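Local coordinates for transposon Tn7 transposition protein TnsA (Escherichia coli, PDB 1F1Z), which cuts the 5' DNA strand at the ends of transposon Tn7 and, together with TnsB, forms the transposase that inserts Tn7 into new sites, at residues S74-I79 with F115-K120; R46-K51 with I259-N264; G239-N244 with A255-S260. All coordinates share one frame; numbering follows the deposited sequence.

The three contacts run from the nuclease core to the C-terminal part of TnsA. Interaction 1 pairs two strands of the catalytic sheet, where the side chain of Phe115 lies about 8 Å from a bound magnesium ion. Interaction 2, its centre about 17 Å from that of interaction 1, touches it where Lys51 NZ lies 3.0 Å from Val76 O, probably as a hydrogen bond; along the chain it closes a loop that contains interaction 1. Interactions 2 and 3 share Ile259 and Ser260, their centres about 10 Å apart. Interaction 3 does not touch interaction 1, yet the side chain of Lys242 is about 8 Å from that of Glu73, an active-site residue by similarity.

Interaction 1. Residues S74-I79 with F115-K120; sequences SSVLDI and FLVDCK
Val76, Asp78 and Ile79 pair with Cys119, Asp118 and Val117 as antiparallel strands whose axes approach to 4.6 Å and run 155° apart. The register slips by one residue in a classic beta bulge: Leu77 N gives Asp118 O a nearly straight bond of 2.8 Å, while Asp78 N reaches the same oxygen only weakly. Lys120 N to Ser75 O at 2.9 Å and Asp118 N to Asp78 O at 3.1 Å hold the pairing on its two flanks. Leu77, exposed at the sheet edge, lays its branched end across the Lys120 stem, Leu77 CD1 to Lys120 CB 3.5 Å, and finds apolar contact in the methylenes. Val76, Ile79 and Val117, branched and apolar, suit the buried face toward helix 61-72. There the side chains of Val76 and Val117 cross at about a right angle, Val76 CG1 meeting Val117 CG2 at 3.8 Å. Ile79 CG2, anti to the backbone N, meets Phe115 CD2 at 3.7 Å; both residues pack on Leu70. The other face carries Asp78 and Asp118, whose like charges are probably eased by Gly26 N, bonded to Asp78 OD2, and by Arg80, which forms a salt bridge with Asp118 OD2 and lies at long, weak range from Asp78. This pair belongs to the mixed sheet of the restriction endonuclease fold, in which strand 112-119 also carries the magnesium-binding Asp114.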
loop_
_atom_site.group_PDB
_atom_site.type_symbol
_atom_site.label_atom_id
_atom_site.label_comp_id
_atom_site.label_asym_id
_atom_site.label_seq_id
_atom_site.Cartn_x
_atom_site.Cartn_y
_atom_site.Cartn_z
ATOM N N SER A 74 -10.574 -9.781 0.951
ATOM C CA SER A 74 -11.821 -9.582 1.680
ATOM C C SER A 74 -11.578 -9.726 3.178
ATOM O O SER A 74 -12.150 -8.992 3.981
ATOM C CB SER A 74 -12.859 -10.627 1.254
ATOM O OG SER A 74 -12.562 -11.177 -0.021
ATOM N N SER A 75 -10.731 -10.685 3.539
ATOM C CA SER A 75 -10.414 -10.962 4.930
ATOM C C SER A 75 -9.572 -9.909 5.653
ATOM O O SER A 75 -9.484 -9.931 6.880
ATOM C CB SER A 75 -9.748 -12.332 5.028
ATOM O OG SER A 75 -8.854 -12.526 3.946
ATOM N N VAL A 76 -8.952 -8.999 4.911
ATOM C CA VAL A 76 -8.122 -7.978 5.533
ATOM C C VAL A 76 -9.014 -6.863 6.035
ATOM O O VAL A 76 -9.888 -6.415 5.307
ATOM C CB VAL A 76 -7.090 -7.416 4.539
ATOM C CG1 VAL A 76 -6.353 -6.235 5.140
ATOM C CG2 VAL A 76 -6.094 -8.495 4.169
ATOM N N LEU A 77 -8.821 -6.452 7.291
ATOM C CA LEU A 77 -9.613 -5.376 7.900
ATOM C C LEU A 77 -8.853 -4.074 8.043
ATOM O O LEU A 77 -9.435 -3.000 7.926
ATOM C CB LEU A 77 -10.118 -5.779 9.281
ATOM C CG LEU A 77 -11.105 -6.944 9.293
ATOM C CD1 LEU A 77 -11.469 -7.254 10.726
ATOM C CD2 LEU A 77 -12.354 -6.604 8.467
ATOM N N ASP A 78 -7.568 -4.167 8.369
ATOM C CA ASP A 78 -6.743 -2.978 8.524
ATOM C C ASP A 78 -5.337 -3.243 8.007
ATOM O O ASP A 78 -4.870 -4.382 7.997
ATOM C CB ASP A 78 -6.695 -2.517 9.986
ATOM C CG ASP A 78 -6.236 -1.061 10.140
ATOM O OD1 ASP A 78 -5.890 -0.393 9.147
ATOM O OD2 ASP A 78 -6.223 -0.566 11.272
ATOM N N ILE A 79 -4.714 -2.188 7.498
ATOM C CA ILE A 79 -3.374 -2.246 6.962
ATOM C C ILE A 79 -2.632 -1.062 7.563
ATOM O O ILE A 79 -2.948 0.099 7.281
ATOM C CB ILE A 79 -3.383 -2.132 5.422
ATOM C CG1 ILE A 79 -4.185 -3.278 4.808
ATOM C CG2 ILE A 79 -1.977 -2.195 4.880
ATOM C CD1 ILE A 79 -4.471 -3.089 3.344
ATOM N N PHE A 115 4.430 -3.858 6.740
ATOM C CA PHE A 115 2.976 -3.954 6.917
ATOM C C PHE A 115 2.572 -4.775 8.136
ATOM O O PHE A 115 3.116 -5.859 8.374
ATOM C CB PHE A 115 2.295 -4.616 5.708
ATOM C CG PHE A 115 2.412 -3.847 4.434
ATOM C CD1 PHE A 115 3.368 -4.203 3.483
ATOM C CD2 PHE A 115 1.563 -2.782 4.167
ATOM C CE1 PHE A 115 3.477 -3.514 2.293
ATOM C CE2 PHE A 115 1.664 -2.082 2.978
ATOM C CZ PHE A 115 2.624 -2.450 2.037
ATOM N N LEU A 116 1.632 -4.250 8.912
ATOM C CA LEU A 116 1.083 -4.970 10.055
ATOM C C LEU A 116 -0.385 -5.008 9.641
ATOM O O LEU A 116 -0.997 -3.960 9.421
ATOM C CB LEU A 116 1.281 -4.193 11.366
ATOM C CG LEU A 116 0.897 -4.880 12.690
ATOM C CD1 LEU A 116 -0.574 -4.735 12.958
ATOM C CD2 LEU A 116 1.278 -6.350 12.679
ATOM N N VAL A 117 -0.924 -6.199 9.423
ATOM C CA VAL A 117 -2.309 -6.306 8.992
ATOM C C VAL A 117 -3.201 -7.156 9.887
ATOM O O VAL A 117 -2.752 -8.151 10.455
ATOM C CB VAL A 117 -2.410 -6.723 7.485
ATOM C CG1 VAL A 117 -1.124 -7.344 7.011
ATOM C CG2 VAL A 117 -3.564 -7.677 7.249
ATOM N N ASP A 118 -4.440 -6.689 10.070
ATOM C CA ASP A 118 -5.449 -7.367 10.882
ATOM C C ASP A 118 -6.469 -8.057 9.963
ATOM O O ASP A 118 -6.796 -7.537 8.888
ATOM C CB ASP A 118 -6.176 -6.363 11.785
ATOM C CG ASP A 118 -5.247 -5.668 12.768
ATOM O OD1 ASP A 118 -5.149 -6.133 13.921
ATOM O OD2 ASP A 118 -4.629 -4.646 12.398
ATOM N N CYS A 119 -6.990 -9.201 10.404
ATOM C CA CYS A 119 -7.947 -9.974 9.621
ATOM C C CYS A 119 -9.230 -10.266 10.374
ATOM O O CYS A 119 -9.272 -10.189 11.602
ATOM C CB CYS A 119 -7.320 -11.295 9.196
ATOM S SG CYS A 119 -5.845 -11.089 8.241
ATOM N N LYS A 120 -10.269 -10.633 9.626
ATOM C CA LYS A 120 -11.561 -10.952 10.220
ATOM C C LYS A 120 -11.864 -12.442 10.338
ATOM O O LYS A 120 -12.654 -12.841 11.194
ATOM C CB LYS A 120 -12.708 -10.246 9.489
ATOM C CG LYS A 120 -12.901 -10.669 8.037
ATOM C CD LYS A 120 -14.136 -10.003 7.423
ATOM C CE LYS A 120 -14.316 -10.369 5.949
ATOM N NZ LYS A 120 -14.458 -11.834 5.734
#

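Interaction 2. Residues R46-K51 with I259-N264; sequences RIYSHK and ISQVVN
His50 and Tyr48 turn their rings toward Ser260 and Val262, joining the end of strand 45-48 and the loop after it, beside the restriction-endonuclease-like core, to the loop that follows strand 258-259 in the C-terminal part. The two segments meet by packing alone, and the clearest element is a CH-pi contact. Ser260 CB sits over one face of the His50 imidazole, 3.9 Å from the ring centroid and 21° off the ring normal, displaced toward the NE2 and CE1 side of the ring. With CG anti to the carbonyl carbon (chi1 -70°), His50 swings its far end toward the loop, although its CB does not point that way. A flat, polar ring suits this place because its face can receive a small methylene while NE2 makes a weak hydrogen bond to Phe240 O. Ser260 is small enough to lie close over the ring, and its OG bonds to that same oxygen. Replacing His50 by an alanine would probably leave Ser260 CB without the ring beneath it and Phe240 O without one of its donors. Tyr48 extends beside the imidazole with CG anti to the backbone N (chi1 174°); its long, flat ring reaches the loop and offers a face to the branched, apolar Val262. Tyr48 and Val262 come from opposite sides and overlap in passing, the isopropyl group being backed also by Leu195 and Phe240. Farther out, the Gln261 amide stands nearly perpendicular to the ring plane, with OE1 a loose 3.9 Å from Tyr48 OH. On the face that Val262 touches, the nearest atoms are Val262 CB and Tyr48 CZ, 4.1 Å apart.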
loop_
_atom_site.group_PDB
_atom_site.type_symbol
_atom_site.label_atom_id
_atom_site.label_comp_id
_atom_site.label_asym_id
_atom_site.label_seq_id
_atom_site.Cartn_x
_atom_site.Cartn_y
_atom_site.Cartn_z
ATOM N N ARG A 46 1.302 7.146 -2.688
ATOM C CA ARG A 46 0.297 7.545 -1.715
ATOM C C ARG A 46 -0.996 7.090 -2.371
ATOM O O ARG A 46 -1.453 7.694 -3.340
ATOM C CB ARG A 46 0.293 9.059 -1.498
ATOM C CG ARG A 46 1.593 9.605 -0.927
ATOM C CD ARG A 46 1.428 11.024 -0.442
ATOM N NE ARG A 46 0.649 11.085 0.793
ATOM C CZ ARG A 46 -0.420 11.855 0.985
ATOM N NH1 ARG A 46 -0.864 12.648 0.011
ATOM N NH2 ARG A 46 -1.036 11.838 2.164
ATOM N N ILE A 47 -1.534 5.975 -1.889
ATOM C CA ILE A 47 -2.739 5.383 -2.450
ATOM C C ILE A 47 -3.825 5.375 -1.390
ATOM O O ILE A 47 -3.543 5.205 -0.211
ATOM C CB ILE A 47 -2.453 3.924 -2.893
ATOM C CG1 ILE A 47 -1.172 3.857 -3.740
ATOM C CG2 ILE A 47 -3.621 3.361 -3.659
ATOM C CD1 ILE A 47 -1.169 4.748 -4.996
ATOM N N TYR A 48 -5.063 5.596 -1.807
ATOM C CA TYR A 48 -6.192 5.598 -0.892
ATOM C C TYR A 48 -6.650 4.162 -0.651
ATOM O O TYR A 48 -6.481 3.298 -1.506
ATOM C CB TYR A 48 -7.334 6.435 -1.482
ATOM C CG TYR A 48 -8.637 6.415 -0.696
ATOM C CD1 TYR A 48 -8.828 7.256 0.400
ATOM C CD2 TYR A 48 -9.683 5.563 -1.068
ATOM C CE1 TYR A 48 -10.025 7.245 1.108
ATOM C CE2 TYR A 48 -10.873 5.543 -0.370
ATOM C CZ TYR A 48 -11.041 6.387 0.713
ATOM O OH TYR A 48 -12.219 6.357 1.417
ATOM N N SER A 49 -7.252 3.927 0.506
ATOM C CA SER A 49 -7.748 2.610 0.873
ATOM C C SER A 49 -9.215 2.698 1.268
ATOM O O SER A 49 -9.607 3.564 2.055
ATOM C CB SER A 49 -6.931 2.059 2.051
ATOM O OG SER A 49 -7.579 0.991 2.729
ATOM N N HIS A 50 -10.023 1.801 0.719
ATOM C CA HIS A 50 -11.439 1.764 1.055
ATOM C C HIS A 50 -11.618 1.237 2.468
ATOM O O HIS A 50 -12.448 1.733 3.230
ATOM C CB HIS A 50 -12.200 0.854 0.100
ATOM C CG HIS A 50 -12.312 1.391 -1.287
ATOM N ND1 HIS A 50 -13.344 1.051 -2.134
ATOM C CD2 HIS A 50 -11.512 2.229 -1.985
ATOM C CE1 HIS A 50 -13.173 1.653 -3.297
ATOM N NE2 HIS A 50 -12.070 2.375 -3.232
ATOM N N LYS A 51 -10.819 0.236 2.818
ATOM C CA LYS A 51 -10.897 -0.372 4.131
ATOM C C LYS A 51 -10.584 0.617 5.252
ATOM O O LYS A 51 -11.351 0.745 6.201
ATOM C CB LYS A 51 -9.932 -1.548 4.210
ATOM C CG LYS A 51 -10.175 -2.650 3.201
ATOM C CD LYS A 51 -9.043 -3.664 3.265
ATOM C CE LYS A 51 -9.265 -4.817 2.317
ATOM N NZ LYS A 51 -10.568 -5.474 2.578
ATOM N N ILE A 259 -16.261 1.481 -6.610
ATOM C CA ILE A 259 -16.001 2.917 -6.463
ATOM C C ILE A 259 -16.333 3.395 -5.052
ATOM O O ILE A 259 -17.226 2.843 -4.400
ATOM C CB ILE A 259 -16.839 3.748 -7.473
ATOM C CG1 ILE A 259 -16.885 3.049 -8.837
ATOM C CG2 ILE A 259 -16.267 5.154 -7.611
ATOM C CD1 ILE A 259 -15.554 2.906 -9.505
ATOM N N SER A 260 -15.630 4.428 -4.592
ATOM C CA SER A 260 -15.856 4.975 -3.255
ATOM C C SER A 260 -16.621 6.309 -3.190
ATOM O O SER A 260 -16.974 6.899 -4.218
ATOM C CB SER A 260 -14.530 5.070 -2.488
ATOM O OG SER A 260 -13.504 5.614 -3.290
ATOM N N GLN A 261 -16.878 6.756 -1.959
ATOM C CA GLN A 261 -17.601 7.999 -1.652
ATOM C C GLN A 261 -16.657 9.142 -1.206
ATOM O O GLN A 261 -17.102 10.161 -0.665
ATOM C CB GLN A 261 -18.620 7.719 -0.536
ATOM C CG GLN A 261 -18.082 7.818 0.924
ATOM C CD GLN A 261 -16.917 6.879 1.255
ATOM O OE1 GLN A 261 -15.939 6.778 0.507
ATOM N NE2 GLN A 261 -17.010 6.208 2.398
ATOM N N VAL A 262 -15.358 8.951 -1.413
ATOM C CA VAL A 262 -14.347 9.924 -1.024
ATOM C C VAL A 262 -14.560 11.339 -1.575
ATOM O O VAL A 262 -14.830 11.528 -2.761
ATOM C CB VAL A 262 -12.926 9.411 -1.401
ATOM C CG1 VAL A 262 -12.856 9.054 -2.873
ATOM C CG2 VAL A 262 -11.876 10.438 -1.045
ATOM N N VAL A 263 -14.458 12.325 -0.689
ATOM C CA VAL A 263 -14.595 13.745 -1.040
ATOM C C VAL A 263 -13.281 14.376 -0.563
ATOM O O VAL A 263 -12.575 13.767 0.243
ATOM C CB VAL A 263 -15.881 14.390 -0.381
ATOM C CG1 VAL A 263 -16.184 13.756 0.976
ATOM C CG2 VAL A 263 -15.738 15.905 -0.243
ATOM N N ASN A 264 -12.925 15.558 -1.063
ATOM C CA ASN A 264 -11.663 16.207 -0.672
ATOM C C ASN A 264 -11.317 16.305 0.810
ATOM O O ASN A 264 -10.287 16.873 1.158
ATOM C CB ASN A 264 -11.509 17.579 -1.321
ATOM C CG ASN A 264 -11.048 17.489 -2.755
ATOM O OD1 ASN A 264 -11.801 17.818 -3.673
ATOM N ND2 ASN A 264 -9.820 17.014 -2.964
#

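Interaction 3. Residues G239-N244 with A255-S260; sequences GFIKFN and ADLCIS
A short two-stranded antiparallel ribbon, whose first strand follows directly on helix 227-237, closed by a Schellman motif at Gly239, joins Ile241 and Lys242 to Ile259 and Cys258. The positive phi of Gly239 suits a glycine, since a CB there would jam against the preceding carbonyl. Lys242 and Cys258 form the hydrogen-bonded pair: Lys242 N to Cys258 O is 3.0 Å, and Cys258 N to Lys242 O is 2.8 Å. Their side chains share one face, where Lys242 leads away from the ribbon to a salt bridge with Glu71. The other face is apolar. Ile241 and Ile259 run alongside each other there. Ile241 CG1, anti to the carbonyl carbon (chi1 -65°), meets Ile259 CD1 at 3.4 Å, while CG2, anti to the backbone N, meets Leu257 CD2 at 3.7 Å, so a branched residue touches both neighbours at once. The same face packs on Leu235 and Thr236 of helix 227-237 and on Ala199 and Leu202 of helix 195-204. Leu257 CG also reaches Phe243 CB, beyond which the Phe243 ring meets Phe249 edge-to-face. At the far end Phe240 O takes a weak bond from Ser260 N, and Ser260 OG approaches a lone pair of this oxygen within the carbonyl plane, 2.8 Å away.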
loop_
_atom_site.group_PDB
_atom_site.type_symbol
_atom_site.label_atom_id
_atom_site.label_comp_id
_atom_site.label_asym_id
_atom_site.label_seq_id
_atom_site.Cartn_x
_atom_site.Cartn_y
_atom_site.Cartn_z
ATOM N N GLY A 239 -6.384 4.797 -6.036
ATOM C CA GLY A 239 -7.092 4.004 -5.037
ATOM C C GLY A 239 -8.559 4.290 -4.788
ATOM O O GLY A 239 -9.189 3.645 -3.940
ATOM N N PHE A 240 -9.118 5.227 -5.541
ATOM C CA PHE A 240 -10.523 5.581 -5.387
ATOM C C PHE A 240 -11.406 4.510 -6.036
ATOM O O PHE A 240 -12.568 4.321 -5.650
ATOM C CB PHE A 240 -10.769 6.970 -5.976
ATOM C CG PHE A 240 -9.829 8.028 -5.436
ATOM C CD1 PHE A 240 -8.935 8.689 -6.280
ATOM C CD2 PHE A 240 -9.823 8.339 -4.078
ATOM C CE1 PHE A 240 -8.053 9.635 -5.776
ATOM C CE2 PHE A 240 -8.951 9.275 -3.570
ATOM C CZ PHE A 240 -8.063 9.928 -4.419
ATOM N N ILE A 241 -10.812 3.782 -6.981
ATOM C CA ILE A 241 -11.469 2.692 -7.698
ATOM C C ILE A 241 -10.612 1.435 -7.470
ATOM O O ILE A 241 -9.393 1.495 -7.630
ATOM C CB ILE A 241 -11.516 2.977 -9.234
ATOM C CG1 ILE A 241 -12.396 4.194 -9.540
ATOM C CG2 ILE A 241 -11.997 1.743 -9.995
ATOM C CD1 ILE A 241 -12.478 4.555 -11.023
ATOM N N LYS A 242 -11.234 0.329 -7.060
ATOM C CA LYS A 242 -10.535 -0.947 -6.833
ATOM C C LYS A 242 -11.077 -1.933 -7.861
ATOM O O LYS A 242 -12.266 -1.909 -8.174
ATOM C CB LYS A 242 -10.840 -1.516 -5.437
ATOM C CG LYS A 242 -10.093 -0.871 -4.287
ATOM C CD LYS A 242 -10.759 -1.177 -2.948
ATOM C CE LYS A 242 -10.750 -2.662 -2.583
ATOM N NZ LYS A 242 -11.258 -2.917 -1.195
ATOM N N PHE A 243 -10.226 -2.811 -8.376
ATOM C CA PHE A 243 -10.663 -3.808 -9.348
ATOM C C PHE A 243 -10.020 -5.172 -9.072
ATOM O O PHE A 243 -9.231 -5.322 -8.133
ATOM C CB PHE A 243 -10.328 -3.348 -10.769
ATOM C CG PHE A 243 -8.874 -3.458 -11.124
ATOM C CD1 PHE A 243 -8.434 -4.489 -11.951
ATOM C CD2 PHE A 243 -7.960 -2.510 -10.691
ATOM C CE1 PHE A 243 -7.111 -4.568 -12.348
ATOM C CE2 PHE A 243 -6.629 -2.578 -11.081
ATOM C CZ PHE A 243 -6.203 -3.609 -11.914
ATOM N N ASN A 244 -10.343 -6.159 -9.897
ATOM C CA ASN A 244 -9.778 -7.483 -9.729
ATOM C C ASN A 244 -8.362 -7.469 -10.302
ATOM O O ASN A 244 -8.162 -7.708 -11.487
ATOM C CB ASN A 244 -10.640 -8.519 -10.440
ATOM C CG ASN A 244 -10.169 -9.929 -10.190
ATOM O OD1 ASN A 244 -9.035 -10.152 -9.770
ATOM N ND2 ASN A 244 -11.042 -10.895 -10.444
ATOM N N ALA A 255 -18.656 -4.840 -13.039
ATOM C CA ALA A 255 -18.969 -5.313 -11.698
ATOM C C ALA A 255 -17.708 -5.650 -10.900
ATOM O O ALA A 255 -17.762 -5.830 -9.675
ATOM C CB ALA A 255 -19.880 -6.517 -11.773
ATOM N N ASP A 256 -16.580 -5.758 -11.597
ATOM C CA ASP A 256 -15.318 -6.054 -10.945
ATOM C C ASP A 256 -14.760 -4.807 -10.302
ATOM O O ASP A 256 -13.916 -4.902 -9.417
ATOM C CB ASP A 256 -14.318 -6.626 -11.937
ATOM C CG ASP A 256 -14.705 -7.999 -12.405
ATOM O OD1 ASP A 256 -15.489 -8.673 -11.703
ATOM O OD2 ASP A 256 -14.218 -8.407 -13.474
ATOM N N LEU A 257 -15.201 -3.639 -10.761
ATOM C CA LEU A 257 -14.729 -2.395 -10.178
ATOM C C LEU A 257 -15.599 -2.000 -8.985
ATOM O O LEU A 257 -16.787 -2.323 -8.918
ATOM C CB LEU A 257 -14.650 -1.267 -11.221
ATOM C CG LEU A 257 -13.495 -1.334 -12.242
ATOM C CD1 LEU A 257 -13.730 -2.439 -13.272
ATOM C CD2 LEU A 257 -13.335 -0.005 -12.951
ATOM N N CYS A 258 -14.986 -1.327 -8.026
ATOM C CA CYS A 258 -15.654 -0.884 -6.813
ATOM C C CYS A 258 -15.270 0.591 -6.625
ATOM O O CYS A 258 -14.081 0.922 -6.564
ATOM C CB CYS A 258 -15.149 -1.746 -5.655
ATOM S SG CYS A 258 -15.797 -1.369 -4.048
ATOM N N ILE A 259 -16.261 1.481 -6.610
ATOM C CA ILE A 259 -16.001 2.917 -6.463
ATOM C C ILE A 259 -16.333 3.395 -5.052
ATOM O O ILE A 259 -17.226 2.843 -4.400
ATOM C CB ILE A 259 -16.839 3.748 -7.473
ATOM C CG1 ILE A 259 -16.885 3.049 -8.837
ATOM C CG2 ILE A 259 -16.267 5.154 -7.611
ATOM C CD1 ILE A 259 -15.554 2.906 -9.505
ATOM N N SER A 260 -15.630 4.428 -4.592
ATOM C CA SER A 260 -15.856 4.975 -3.255
ATOM C C SER A 260 -16.621 6.309 -3.190
ATOM O O SER A 260 -16.974 6.899 -4.218
ATOM C CB SER A 260 -14.530 5.070 -2.488
ATOM O OG SER A 260 -13.504 5.614 -3.290
#